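Local structure of beta-lactamase (Klebsiella pneumoniae, 6KBY) at residues S13-T18 with K44-N49; D20-P25 with A359-S364; V37-N42 with S364-N369; A330-V335 with G341-A346. The protein probably hydrolyses beta-lactam antibiotics to substituted beta-amino acids, as a class C beta-lactamase, and binds adenosine monophosphate. All coordinates share one frame; numbering follows the deposited sequence.

Overall arrangement
From the N terminus, helix 11-30 contributes first to interaction 1, which closes early, on strand 44-50, the outermost strand at that side of the antiparallel sheet. Before it closes, the same helix opens interaction 2 at 20-25 and strand 34-41 opens interaction 3 at 37-42. Both stay open until the C terminus: interaction 2 closes on helix 352-364 and interaction 3 on the tail just after it, the two sharing S364. Interactions 1, 2 and 3 therefore cross one another. Interaction 4, the hairpin of strands 328-335 and 340-346, follows interaction 1 and nests inside the long loops of 2 and 3. Together they join the two terminal helices to neighbouring strands of one sheet.

Interaction 1: residues S13-T18 with K44-N49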
loop_
_atom_site.group_PDB
_atom_site.type_symbol
_atom_site.label_atom_id
_atom_site.label_comp_id
_atom_site.label_asym_id
_atom_site.label_seq_id
_atom_site.Cartn_x
_atom_site.Cartn_y
_atom_site.Cartn_z
ATOM N N SER A 13 -8.353 22.468 -15.394
ATOM C CA SER A 13 -8.232 23.635 -14.526
ATOM C C SER A 13 -9.158 23.526 -13.324
ATOM O O SER A 13 -8.806 23.976 -12.224
ATOM C CB SER A 13 -8.506 24.914 -15.318
ATOM O OG SER A 13 -7.415 25.226 -16.165
ATOM N N LYS A 14 -10.327 22.917 -13.514
ATOM C CA LYS A 14 -11.242 22.695 -12.404
ATOM C C LYS A 14 -10.648 21.725 -11.394
ATOM O O LYS A 14 -10.743 21.949 -10.183
ATOM C CB LYS A 14 -12.586 22.186 -12.930
ATOM C CG LYS A 14 -13.315 23.197 -13.798
ATOM C CD LYS A 14 -14.564 22.610 -14.441
ATOM C CE LYS A 14 -15.251 23.650 -15.321
ATOM N NZ LYS A 14 -16.448 23.109 -16.028
ATOM N N ILE A 15 -10.030 20.644 -11.873
ATOM C CA ILE A 15 -9.418 19.676 -10.969
ATOM C C ILE A 15 -8.275 20.315 -10.191
ATOM O O ILE A 15 -8.161 20.146 -8.970
ATOM C CB ILE A 15 -8.975 18.423 -11.750
ATOM C CG1 ILE A 15 -10.200 17.719 -12.338
ATOM C CG2 ILE A 15 -8.191 17.486 -10.851
ATOM C CD1 ILE A 15 -9.867 16.610 -13.319
ATOM N N LYS A 16 -7.427 21.081 -10.877
ATOM C CA LYS A 16 -6.331 21.746 -10.182
ATOM C C LYS A 16 -6.851 22.673 -9.094
ATOM O O LYS A 16 -6.296 22.715 -7.991
ATOM C CB LYS A 16 -5.450 22.514 -11.170
ATOM C CG LYS A 16 -4.267 23.203 -10.505
ATOM C CD LYS A 16 -3.345 23.840 -11.526
ATOM C CE LYS A 16 -2.074 24.356 -10.871
ATOM N NZ LYS A 16 -2.348 25.455 -9.900
ATOM N N ASP A 17 -7.923 23.423 -9.380
ATOM C CA ASP A 17 -8.497 24.302 -8.366
ATOM C C ASP A 17 -8.980 23.503 -7.164
ATOM O O ASP A 17 -8.739 23.880 -6.011
ATOM C CB ASP A 17 -9.658 25.104 -8.954
ATOM C CG ASP A 17 -9.214 26.144 -9.965
ATOM O OD1 ASP A 17 -8.012 26.480 -10.013
ATOM O OD2 ASP A 17 -10.089 26.638 -10.710
ATOM N N THR A 18 -9.695 22.408 -7.418
ATOM C CA THR A 18 -10.178 21.575 -6.322
ATOM C C THR A 18 -9.025 21.061 -5.477
ATOM O O THR A 18 -9.074 21.101 -4.240
ATOM C CB THR A 18 -10.983 20.401 -6.876
ATOM O OG1 THR A 18 -12.128 20.909 -7.564
ATOM C CG2 THR A 18 -11.433 19.475 -5.751
ATOM N N LYS A 44 -7.187 10.461 -18.297
ATOM C CA LYS A 44 -6.215 11.542 -18.258
ATOM C C LYS A 44 -5.547 11.567 -16.892
ATOM O O LYS A 44 -6.171 11.254 -15.871
ATOM C CB LYS A 44 -6.894 12.897 -18.478
ATOM C CG LYS A 44 -7.884 12.931 -19.626
ATOM C CD LYS A 44 -7.211 12.637 -20.946
ATOM C CE LYS A 44 -8.182 12.831 -22.106
ATOM N NZ LYS A 44 -8.732 14.216 -22.141
ATOM N N ASN A 45 -4.277 11.961 -16.872
ATOM C CA ASN A 45 -3.471 11.944 -15.662
ATOM C C ASN A 45 -3.007 13.352 -15.333
ATOM O O ASN A 45 -2.537 14.082 -16.216
ATOM C CB ASN A 45 -2.269 11.018 -15.840
ATOM C CG ASN A 45 -2.682 9.570 -16.005
ATOM O OD1 ASN A 45 -3.730 9.149 -15.512
ATOM N ND2 ASN A 45 -1.859 8.799 -16.696
ATOM N N TYR A 46 -3.138 13.727 -14.065
ATOM C CA TYR A 46 -2.796 15.060 -13.599
ATOM C C TYR A 46 -1.892 14.921 -12.389
ATOM O O TYR A 46 -2.205 14.161 -11.466
ATOM C CB TYR A 46 -4.069 15.799 -13.202
ATOM C CG TYR A 46 -5.122 15.787 -14.282
ATOM C CD1 TYR A 46 -5.024 16.632 -15.376
ATOM C CD2 TYR A 46 -6.217 14.937 -14.214
ATOM C CE1 TYR A 46 -5.984 16.632 -16.375
ATOM C CE2 TYR A 46 -7.187 14.930 -15.214
ATOM C CZ TYR A 46 -7.060 15.783 -16.292
ATOM O OH TYR A 46 -8.001 15.811 -17.298
ATOM N N ILE A 47 -0.771 15.632 -12.393
ATOM C CA ILE A 47 0.202 15.578 -11.308
ATOM C C ILE A 47 0.381 16.990 -10.780
ATOM O O ILE A 47 0.707 17.899 -11.553
ATOM C CB ILE A 47 1.565 15.052 -11.796
ATOM C CG1 ILE A 47 1.423 13.777 -12.634
ATOM C CG2 ILE A 47 2.517 14.881 -10.609
ATOM C CD1 ILE A 47 1.113 12.550 -11.845
ATOM N N TYR A 48 0.208 17.171 -9.475
ATOM C CA TYR A 48 0.340 18.474 -8.833
ATOM C C TYR A 48 1.390 18.375 -7.736
ATOM O O TYR A 48 1.284 17.524 -6.845
ATOM C CB TYR A 48 -1.007 18.927 -8.264
ATOM C CG TYR A 48 -2.079 18.968 -9.331
ATOM C CD1 TYR A 48 -2.040 19.926 -10.332
ATOM C CD2 TYR A 48 -3.110 18.036 -9.362
ATOM C CE1 TYR A 48 -3.000 19.968 -11.328
ATOM C CE2 TYR A 48 -4.084 18.073 -10.360
ATOM C CZ TYR A 48 -4.016 19.042 -11.333
ATOM O OH TYR A 48 -4.972 19.091 -12.326
ATOM N N ASN A 49 2.405 19.232 -7.805
ATOM C CA ASN A 49 3.508 19.229 -6.857
ATOM C C ASN A 49 3.479 20.499 -6.023
ATOM O O ASN A 49 3.186 21.587 -6.538
ATOM C CB ASN A 49 4.837 19.126 -7.594
ATOM C CG ASN A 49 4.938 17.854 -8.399
ATOM O OD1 ASN A 49 4.531 16.783 -7.940
ATOM N ND2 ASN A 49 5.451 17.963 -9.618
#
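K16 and I15 of the helical segment 13-18 bring aliphatic carbon to the rings of Y48 and Y46 on strand 44-49. Among side-chain carbons the closest approach is K16 CB to Y48 CE1, 3.5 Å. K16 CG follows at 3.6 Å from the same CE1, because CG is anti to the backbone N (chi1 -179°) and the chain sets off past the ring before its end leads away. I15 divides its branches between the two tyrosines: CG2 sits 3.9 Å from Y48 OH, while CD1 touches Y46 CE2 at 3.7 Å. These methyls approach the rings obliquely, and the isoleucine crosses each tyrosine at about a right angle.

Y46 and Y48, two residues apart on the strand, send their side chains to the same face of the sheet, so that one helical turn meets both. The segment axes come within 10.0 Å at 37°, a separation that large rings can span. Around this first shell, I15 also packs on V41 and L366, and Y48 on V19.

The polar ends look elsewhere. Y48 OH lies 3.5 Å from K16 N, but the angle is poor for a hydrogen bond; its partner is a carboxylate oxygen of E12, one turn earlier in the helix. K16 bends at its last torsion (chi4 -64°) and pairs its NZ with D20 in a salt bridge. K16 and Y48 thus lend carbon to the interface while D20 and E12 satisfy their polar ends. Contact between the two segments is apolar packing; the E12-Y48 hydrogen bond adds a directional tie between helix and strand and probably limits how the Y48 ring can shift.

Interaction 2: residues D20-P25 with A359-S364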
loop_
_atom_site.group_PDB
_atom_site.type_symbol
_atom_site.label_atom_id
_atom_site.label_comp_id
_atom_site.label_asym_id
_atom_site.label_seq_id
_atom_site.Cartn_x
_atom_site.Cartn_y
_atom_site.Cartn_z
ATOM N N ASP A 20 -5.716 22.149 -5.343
ATOM C CA ASP A 20 -5.001 23.254 -4.700
ATOM C C ASP A 20 -5.739 23.741 -3.461
ATOM O O ASP A 20 -5.132 23.991 -2.414
ATOM C CB ASP A 20 -4.883 24.440 -5.664
ATOM C CG ASP A 20 -3.848 24.254 -6.756
ATOM O OD1 ASP A 20 -3.091 23.265 -6.757
ATOM O OD2 ASP A 20 -3.784 25.157 -7.626
ATOM N N ASP A 21 -7.060 23.914 -3.577
ATOM C CA ASP A 21 -7.848 24.491 -2.495
ATOM C C ASP A 21 -7.896 23.605 -1.264
ATOM O O ASP A 21 -8.146 24.111 -0.166
ATOM C CB ASP A 21 -9.270 24.797 -2.964
ATOM C CG ASP A 21 -9.341 26.005 -3.887
ATOM O OD1 ASP A 21 -8.301 26.662 -4.111
ATOM O OD2 ASP A 21 -10.446 26.289 -4.396
ATOM N N LEU A 22 -7.695 22.294 -1.424
ATOM C CA LEU A 22 -7.621 21.389 -0.284
ATOM C C LEU A 22 -6.192 21.183 0.203
ATOM O O LEU A 22 -5.957 21.102 1.413
ATOM C CB LEU A 22 -8.236 20.034 -0.644
ATOM C CG LEU A 22 -9.744 20.090 -0.877
ATOM C CD1 LEU A 22 -10.232 18.849 -1.607
ATOM C CD2 LEU A 22 -10.477 20.243 0.442
ATOM N N ILE A 23 -5.231 21.089 -0.715
ATOM C CA ILE A 23 -3.865 20.737 -0.335
ATOM C C ILE A 23 -3.142 21.907 0.315
ATOM O O ILE A 23 -2.385 21.714 1.271
ATOM C CB ILE A 23 -3.101 20.180 -1.549
ATOM C CG1 ILE A 23 -3.712 18.845 -1.989
ATOM C CG2 ILE A 23 -1.609 20.036 -1.245
ATOM C CD1 ILE A 23 -3.594 17.726 -0.952
ATOM N N GLN A 24 -3.322 23.128 -0.190
ATOM C CA GLN A 24 -2.600 24.251 0.410
ATOM C C GLN A 24 -2.957 24.458 1.874
ATOM O O GLN A 24 -2.035 24.557 2.703
ATOM C CB GLN A 24 -2.716 25.510 -0.451
ATOM C CG GLN A 24 -1.982 25.381 -1.764
ATOM C CD GLN A 24 -2.039 26.654 -2.570
ATOM O OE1 GLN A 24 -3.025 27.389 -2.515
ATOM N NE2 GLN A 24 -0.973 26.937 -3.307
ATOM N N PRO A 25 -4.230 24.515 2.271
ATOM C CA PRO A 25 -4.517 24.622 3.711
ATOM C C PRO A 25 -4.073 23.402 4.497
ATOM O O PRO A 25 -3.603 23.540 5.634
ATOM C CB PRO A 25 -6.039 24.836 3.753
ATOM C CG PRO A 25 -6.389 25.360 2.379
ATOM C CD PRO A 25 -5.457 24.633 1.460
ATOM N N ALA A 359 -8.989 13.037 0.022
ATOM C CA ALA A 359 -9.175 12.173 -1.139
ATOM C C ALA A 359 -10.652 12.025 -1.489
ATOM O O ALA A 359 -11.028 12.037 -2.668
ATOM C CB ALA A 359 -8.555 10.804 -0.869
ATOM N N TYR A 360 -11.500 11.848 -0.476
ATOM C CA TYR A 360 -12.933 11.722 -0.711
ATOM C C TYR A 360 -13.488 12.975 -1.378
ATOM O O TYR A 360 -14.264 12.889 -2.338
ATOM C CB TYR A 360 -13.630 11.445 0.624
ATOM C CG TYR A 360 -15.133 11.374 0.522
ATOM C CD1 TYR A 360 -15.772 10.204 0.136
ATOM C CD2 TYR A 360 -15.916 12.477 0.811
ATOM C CE1 TYR A 360 -17.162 10.145 0.042
ATOM C CE2 TYR A 360 -17.291 12.429 0.719
ATOM C CZ TYR A 360 -17.907 11.266 0.336
ATOM O OH TYR A 360 -19.282 11.232 0.247
ATOM N N LYS A 361 -13.093 14.153 -0.887
ATOM C CA LYS A 361 -13.569 15.391 -1.491
ATOM C C LYS A 361 -13.096 15.519 -2.931
ATOM O O LYS A 361 -13.858 15.950 -3.806
ATOM C CB LYS A 361 -13.113 16.583 -0.659
ATOM C CG LYS A 361 -13.811 16.687 0.683
ATOM C CD LYS A 361 -13.176 17.789 1.506
ATOM C CE LYS A 361 -13.882 18.004 2.828
ATOM N NZ LYS A 361 -13.135 18.973 3.680
ATOM N N ILE A 362 -11.843 15.169 -3.204
ATOM C CA ILE A 362 -11.329 15.285 -4.564
ATOM C C ILE A 362 -12.061 14.334 -5.503
ATOM O O ILE A 362 -12.573 14.746 -6.552
ATOM C CB ILE A 362 -9.805 15.080 -4.599
ATOM C CG1 ILE A 362 -9.109 16.235 -3.886
ATOM C CG2 ILE A 362 -9.322 14.981 -6.043
ATOM C CD1 ILE A 362 -7.635 16.005 -3.645
ATOM N N LEU A 363 -12.124 13.048 -5.153
ATOM C CA LEU A 363 -12.775 12.115 -6.067
ATOM C C LEU A 363 -14.256 12.444 -6.240
ATOM O O LEU A 363 -14.801 12.322 -7.343
ATOM C CB LEU A 363 -12.555 10.669 -5.626
ATOM C CG LEU A 363 -11.114 10.134 -5.702
ATOM C CD1 LEU A 363 -11.094 8.625 -5.514
ATOM C CD2 LEU A 363 -10.411 10.521 -6.998
ATOM N N SER A 364 -14.920 12.895 -5.178
ATOM C CA SER A 364 -16.334 13.231 -5.300
ATOM C C SER A 364 -16.571 14.402 -6.247
ATOM O O SER A 364 -17.674 14.528 -6.795
ATOM C CB SER A 364 -16.935 13.506 -3.920
ATOM O OG SER A 364 -16.859 12.352 -3.097
#
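Packing of the N-terminal helix against the C-terminal helix on one face of the beta-lactamase sheet brings L22, in segment 20-25, against I362 and K361 in segment 359-364. L22 carries its whole side of the contact through two methyls. CD1 reaches 3.6 Å from I362 CG1 and also lies 3.8 Å from K361 CB, and CD2 rests 3.8 Å from K361 CD. The leucine and isoleucine side chains run antiparallel past each other, meeting at L22 CD1 and I362 CG1. The lysine, extended beyond CG, offers its methylene chain to the leucine and carries its charge onward, which suits a residue at the exposed border of two helices.

Toward the sheet, I362 packs on I342, while I23 turns to M35 and V37; V358 touches both L22 and I23. Within the C-terminal helix, Y360 O accepts two bonds from S364, from its backbone N and from its OG at 2.8 Å, and the two donors come from opposite faces of the carbonyl plane. The hydroxyl thereby finds a partner inside its own helix.

Between the segments all the contacts are carbon on carbon, so the fit depends on complementary shape and imposes little directional restraint on how the helices meet.

Interaction 3: residues V37-N42 with S364-N369; sequences VAVTVN and SSLEGN
L366, just beyond the C-terminal helix 352-364, drops its side chain onto V39 and V41 of strand 34-41, the strand next to the outermost strand, 44-50, in the antiparallel sheet. The C-terminal segment of the chain thus packs on the beta-lactamase sheet through one leucine. V39 and V41 are two residues apart, so their side chains emerge on the same face, and beta-branched valines suit an extended backbone while giving the leucine a compact apolar seat. V39 meets it tip to tip, its CG1 4.0 Å from L366 CD1; V41 crosses it at a slant. I15 of helix 11-30 and M340 of strand 340-346 also touch L366.

This is the close side of the contact. On the other side of the strand, T40 points away from the tail, and its OG1 is in hydrogen-bonding geometry with both N45 OD1 and K44 O, which probably share its one proton, fastening the strand to its neighbour in the hairpin. N42, exposed, takes a left-handed backbone conformation (phi 59°), which asparagine tolerates well where the chain turns toward strand 44-50.

The tail is loose beyond L366. E367, G368 and N369 are exposed and lie on the solvent side; E367 forms a salt bridge with K370, a partner within the tail itself. Upstream, S365 OG bonds back to I362 O, tying the tail to the turn before it. The leucine's grip on V41 comes down to one methyl: with V41 CG1 set between the backbone N and the carbonyl carbon (chi1 58°), L366 CD1 lies 4.0 Å from V41 CB and 4.2 Å from that CG1.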
loop_
_atom_site.group_PDB
_atom_site.type_symbol
_atom_site.label_atom_id
_atom_site.label_comp_id
_atom_site.label_asym_id
_atom_site.label_seq_id
_atom_site.Cartn_x
_atom_site.Cartn_y
_atom_site.Cartn_z
ATOM N N VAL A 37 0.337 15.208 -5.484
ATOM C CA VAL A 37 -0.967 14.586 -5.632
ATOM C C VAL A 37 -1.150 14.250 -7.099
ATOM O O VAL A 37 -1.003 15.124 -7.961
ATOM C CB VAL A 37 -2.086 15.521 -5.143
ATOM C CG1 VAL A 37 -3.450 14.877 -5.355
ATOM C CG2 VAL A 37 -1.866 15.885 -3.686
ATOM N N ALA A 38 -1.473 12.993 -7.382
ATOM C CA ALA A 38 -1.703 12.525 -8.737
ATOM C C ALA A 38 -3.136 12.029 -8.825
ATOM O O ALA A 38 -3.584 11.266 -7.958
ATOM C CB ALA A 38 -0.735 11.391 -9.076
ATOM N N VAL A 39 -3.846 12.463 -9.866
ATOM C CA VAL A 39 -5.240 12.102 -10.093
ATOM C C VAL A 39 -5.373 11.543 -11.502
ATOM O O VAL A 39 -4.798 12.089 -12.451
ATOM C CB VAL A 39 -6.161 13.335 -9.930
ATOM C CG1 VAL A 39 -7.598 13.010 -10.297
ATOM C CG2 VAL A 39 -6.079 13.881 -8.512
ATOM N N THR A 40 -6.137 10.465 -11.646
ATOM C CA THR A 40 -6.557 9.988 -12.957
ATOM C C THR A 40 -8.077 9.971 -13.038
ATOM O O THR A 40 -8.758 9.563 -12.091
ATOM C CB THR A 40 -5.963 8.605 -13.302
ATOM O OG1 THR A 40 -6.276 8.279 -14.661
ATOM C CG2 THR A 40 -6.502 7.501 -12.387
ATOM N N VAL A 41 -8.601 10.447 -14.164
ATOM C CA VAL A 41 -10.027 10.365 -14.472
ATOM C C VAL A 41 -10.186 10.575 -15.969
ATOM O O VAL A 41 -9.443 11.350 -16.579
ATOM C CB VAL A 41 -10.864 11.374 -13.644
ATOM C CG1 VAL A 41 -10.389 12.804 -13.878
ATOM C CG2 VAL A 41 -12.344 11.245 -13.971
ATOM N N ASN A 42 -11.147 9.866 -16.568
ATOM C CA ASN A 42 -11.425 9.975 -18.000
ATOM C C ASN A 42 -10.198 9.621 -18.840
ATOM O O ASN A 42 -10.017 10.134 -19.949
ATOM C CB ASN A 42 -11.981 11.356 -18.365
ATOM C CG ASN A 42 -12.648 11.382 -19.730
ATOM O OD1 ASN A 42 -13.255 10.401 -20.162
ATOM N ND2 ASN A 42 -12.530 12.515 -20.419
ATOM N N SER A 364 -14.920 12.895 -5.178
ATOM C CA SER A 364 -16.334 13.231 -5.300
ATOM C C SER A 364 -16.571 14.402 -6.247
ATOM O O SER A 364 -17.674 14.528 -6.795
ATOM C CB SER A 364 -16.935 13.506 -3.920
ATOM O OG SER A 364 -16.859 12.352 -3.097
ATOM N N SER A 365 -15.566 15.252 -6.470
ATOM C CA SER A 365 -15.700 16.403 -7.353
ATOM C C SER A 365 -15.608 16.048 -8.833
ATOM O O SER A 365 -15.878 16.917 -9.672
ATOM C CB SER A 365 -14.614 17.436 -7.026
ATOM O OG SER A 365 -13.362 17.077 -7.598
ATOM N N LEU A 366 -15.260 14.808 -9.178
ATOM C CA LEU A 366 -14.825 14.493 -10.537
ATOM C C LEU A 366 -15.949 14.181 -11.523
ATOM O O LEU A 366 -15.673 14.036 -12.720
ATOM C CB LEU A 366 -13.803 13.359 -10.525
ATOM C CG LEU A 366 -12.509 13.677 -9.782
ATOM C CD1 LEU A 366 -11.557 12.498 -9.907
ATOM C CD2 LEU A 366 -11.868 14.948 -10.313
ATOM N N GLU A 367 -17.194 14.063 -11.073
ATOM C CA GLU A 367 -18.316 14.003 -12.002
ATOM C C GLU A 367 -19.553 14.551 -11.309
ATOM O O GLU A 367 -19.592 14.693 -10.084
ATOM C CB GLU A 367 -18.572 12.588 -12.544
ATOM C CG GLU A 367 -19.199 11.649 -11.527
ATOM C CD GLU A 367 -19.535 10.277 -12.094
ATOM O OE1 GLU A 367 -20.173 9.477 -11.367
ATOM O OE2 GLU A 367 -19.176 9.984 -13.257
ATOM N N GLY A 368 -20.563 14.863 -12.112
ATOM C CA GLY A 368 -21.805 15.371 -11.573
ATOM C C GLY A 368 -22.585 14.301 -10.832
ATOM O O GLY A 368 -22.308 13.102 -10.910
ATOM N N ASN A 369 -23.595 14.756 -10.100
ATOM C CA ASN A 369 -24.443 13.866 -9.320
ATOM C C ASN A 369 -25.607 13.366 -10.166
ATOM O O ASN A 369 -26.226 14.132 -10.910
ATOM C CB ASN A 369 -24.977 14.598 -8.089
ATOM C CG ASN A 369 -23.868 15.121 -7.200
ATOM O OD1 ASN A 369 -22.766 14.569 -7.178
ATOM N ND2 ASN A 369 -24.147 16.191 -6.465
#

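Interaction 4: residues A330-V335 with G341-A346; sequences AYIAFV and GIVMLA
F334 and G341 face each other across the two strands with CA atoms only 3.9 Å apart, and the hydrogen in place of a side chain on G341 is what lets F334 CB settle 3.7 Å from G341 CA. The phenylalanine ring then leads away from the glycine to meet W279 edge-to-face, with I332 CG2 in plane at its own edge. Further along the same face, I332 and V343 lie side by side pointing the same way, CG1 of the isoleucine 4.1 Å from CG2 of the valine. Past them the bulk swaps strands: L345 leans its CD2 over the small A330, 3.8 Å from its CB.

The framework is an antiparallel beta hairpin of strands 328-335 and 340-346 in the sheet. Y331 pairs with M344 and A333 with I342 through two backbone hydrogen bonds each; the shortest joins I342 N to A333 O at 2.8 Å.

On the opposite face, I342 puts its CG2 branch beside A333, 4.2 Å from A333 CB, while its longer branch leads away toward I362 of the C-terminal helix. M344 is extended at chi2 (163°), which brings SD to the edge of the Y331 ring, near its plane, 4.5 Å from Y331 CD2; the bend at chi3 only turns the terminal CE. A359 of the same helix touches both Y331 and M344, while Y331 OH bonds to N320 and W318. A330, at the other end of the pairing from F334, has its side chain about 7 Å from that of S324, an AMP-binding residue.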
loop_
_atom_site.group_PDB
_atom_site.type_symbol
_atom_site.label_atom_id
_atom_site.label_comp_id
_atom_site.label_asym_id
_atom_site.label_seq_id
_atom_site.Cartn_x
_atom_site.Cartn_y
_atom_site.Cartn_z
ATOM N N ALA A 330 1.218 8.796 3.209
ATOM C CA ALA A 330 0.769 8.494 1.860
ATOM C C ALA A 330 -0.626 7.879 1.887
ATOM O O ALA A 330 -1.057 7.293 2.885
ATOM C CB ALA A 330 1.742 7.526 1.175
ATOM N N TYR A 331 -1.315 7.975 0.753
ATOM C CA TYR A 331 -2.628 7.358 0.615
ATOM C C TYR A 331 -2.913 7.128 -0.859
ATOM O O TYR A 331 -2.579 7.976 -1.690
ATOM C CB TYR A 331 -3.715 8.252 1.226
ATOM C CG TYR A 331 -5.123 7.684 1.185
ATOM C CD1 TYR A 331 -5.438 6.503 1.854
ATOM C CD2 TYR A 331 -6.147 8.347 0.514
ATOM C CE1 TYR A 331 -6.728 5.989 1.843
ATOM C CE2 TYR A 331 -7.432 7.834 0.493
ATOM C CZ TYR A 331 -7.721 6.661 1.163
ATOM O OH TYR A 331 -9.012 6.182 1.133
ATOM N N ILE A 332 -3.538 5.990 -1.166
ATOM C CA ILE A 332 -4.060 5.690 -2.493
ATOM C C ILE A 332 -5.516 5.293 -2.356
ATOM O O ILE A 332 -5.863 4.496 -1.476
ATOM C CB ILE A 332 -3.307 4.514 -3.150
ATOM C CG1 ILE A 332 -1.923 4.963 -3.588
ATOM C CG2 ILE A 332 -4.128 3.915 -4.321
ATOM C CD1 ILE A 332 -1.101 3.897 -4.262
ATOM N N ALA A 333 -6.355 5.801 -3.259
ATOM C CA ALA A 333 -7.719 5.305 -3.392
ATOM C C ALA A 333 -8.106 5.290 -4.862
ATOM O O ALA A 333 -7.700 6.171 -5.627
ATOM C CB ALA A 333 -8.718 6.171 -2.615
ATOM N N PHE A 334 -8.903 4.299 -5.255
ATOM C CA PHE A 334 -9.402 4.261 -6.620
ATOM C C PHE A 334 -10.737 3.532 -6.671
ATOM O O PHE A 334 -11.019 2.661 -5.843
ATOM C CB PHE A 334 -8.373 3.700 -7.617
ATOM C CG PHE A 334 -7.913 2.284 -7.335
ATOM C CD1 PHE A 334 -6.915 2.022 -6.406
ATOM C CD2 PHE A 334 -8.451 1.217 -8.035
ATOM C CE1 PHE A 334 -6.480 0.725 -6.176
ATOM C CE2 PHE A 334 -8.022 -0.081 -7.812
ATOM C CZ PHE A 334 -7.038 -0.325 -6.879
ATOM N N VAL A 335 -11.547 3.913 -7.648
ATOM C CA VAL A 335 -12.864 3.335 -7.872
ATOM C C VAL A 335 -12.895 2.806 -9.297
ATOM O O VAL A 335 -13.058 3.571 -10.249
ATOM C CB VAL A 335 -13.976 4.377 -7.649
ATOM C CG1 VAL A 335 -15.339 3.760 -7.911
ATOM C CG2 VAL A 335 -13.907 4.966 -6.244
ATOM N N GLY A 341 -8.853 7.639 -9.736
ATOM C CA GLY A 341 -7.937 7.266 -8.679
ATOM C C GLY A 341 -7.117 8.456 -8.254
ATOM O O GLY A 341 -6.981 9.447 -8.985
ATOM N N ILE A 342 -6.568 8.345 -7.048
ATOM C CA ILE A 342 -5.760 9.408 -6.479
ATOM C C ILE A 342 -4.607 8.807 -5.687
ATOM O O ILE A 342 -4.757 7.781 -5.010
ATOM C CB ILE A 342 -6.604 10.372 -5.619
ATOM C CG1 ILE A 342 -5.760 11.551 -5.133
ATOM C CG2 ILE A 342 -7.266 9.652 -4.454
ATOM C CD1 ILE A 342 -6.584 12.638 -4.486
ATOM N N VAL A 343 -3.453 9.462 -5.792
ATOM C CA VAL A 343 -2.276 9.200 -4.977
ATOM C C VAL A 343 -1.938 10.505 -4.265
ATOM O O VAL A 343 -1.806 11.546 -4.918
ATOM C CB VAL A 343 -1.087 8.778 -5.861
ATOM C CG1 VAL A 343 0.138 8.482 -5.011
ATOM C CG2 VAL A 343 -1.451 7.597 -6.747
ATOM N N MET A 344 -1.788 10.460 -2.941
ATOM C CA MET A 344 -1.385 11.631 -2.170
ATOM C C MET A 344 -0.132 11.273 -1.393
ATOM O O MET A 344 -0.182 10.405 -0.516
ATOM C CB MET A 344 -2.488 12.043 -1.197
ATOM C CG MET A 344 -3.761 12.519 -1.863
ATOM S SD MET A 344 -5.182 12.533 -0.750
ATOM C CE MET A 344 -4.603 13.601 0.569
ATOM N N LEU A 345 0.977 11.948 -1.698
ATOM C CA LEU A 345 2.248 11.707 -1.031
ATOM C C LEU A 345 2.686 12.961 -0.291
ATOM O O LEU A 345 2.602 14.070 -0.829
ATOM C CB LEU A 345 3.332 11.327 -2.037
ATOM C CG LEU A 345 2.979 10.179 -2.982
ATOM C CD1 LEU A 345 4.156 9.856 -3.878
ATOM C CD2 LEU A 345 2.534 8.951 -2.206
ATOM N N ALA A 346 3.171 12.781 0.935
ATOM C CA ALA A 346 3.647 13.877 1.766
ATOM C C ALA A 346 4.904 13.441 2.501
ATOM O O ALA A 346 5.045 12.271 2.878
ATOM C CB ALA A 346 2.609 14.275 2.818
#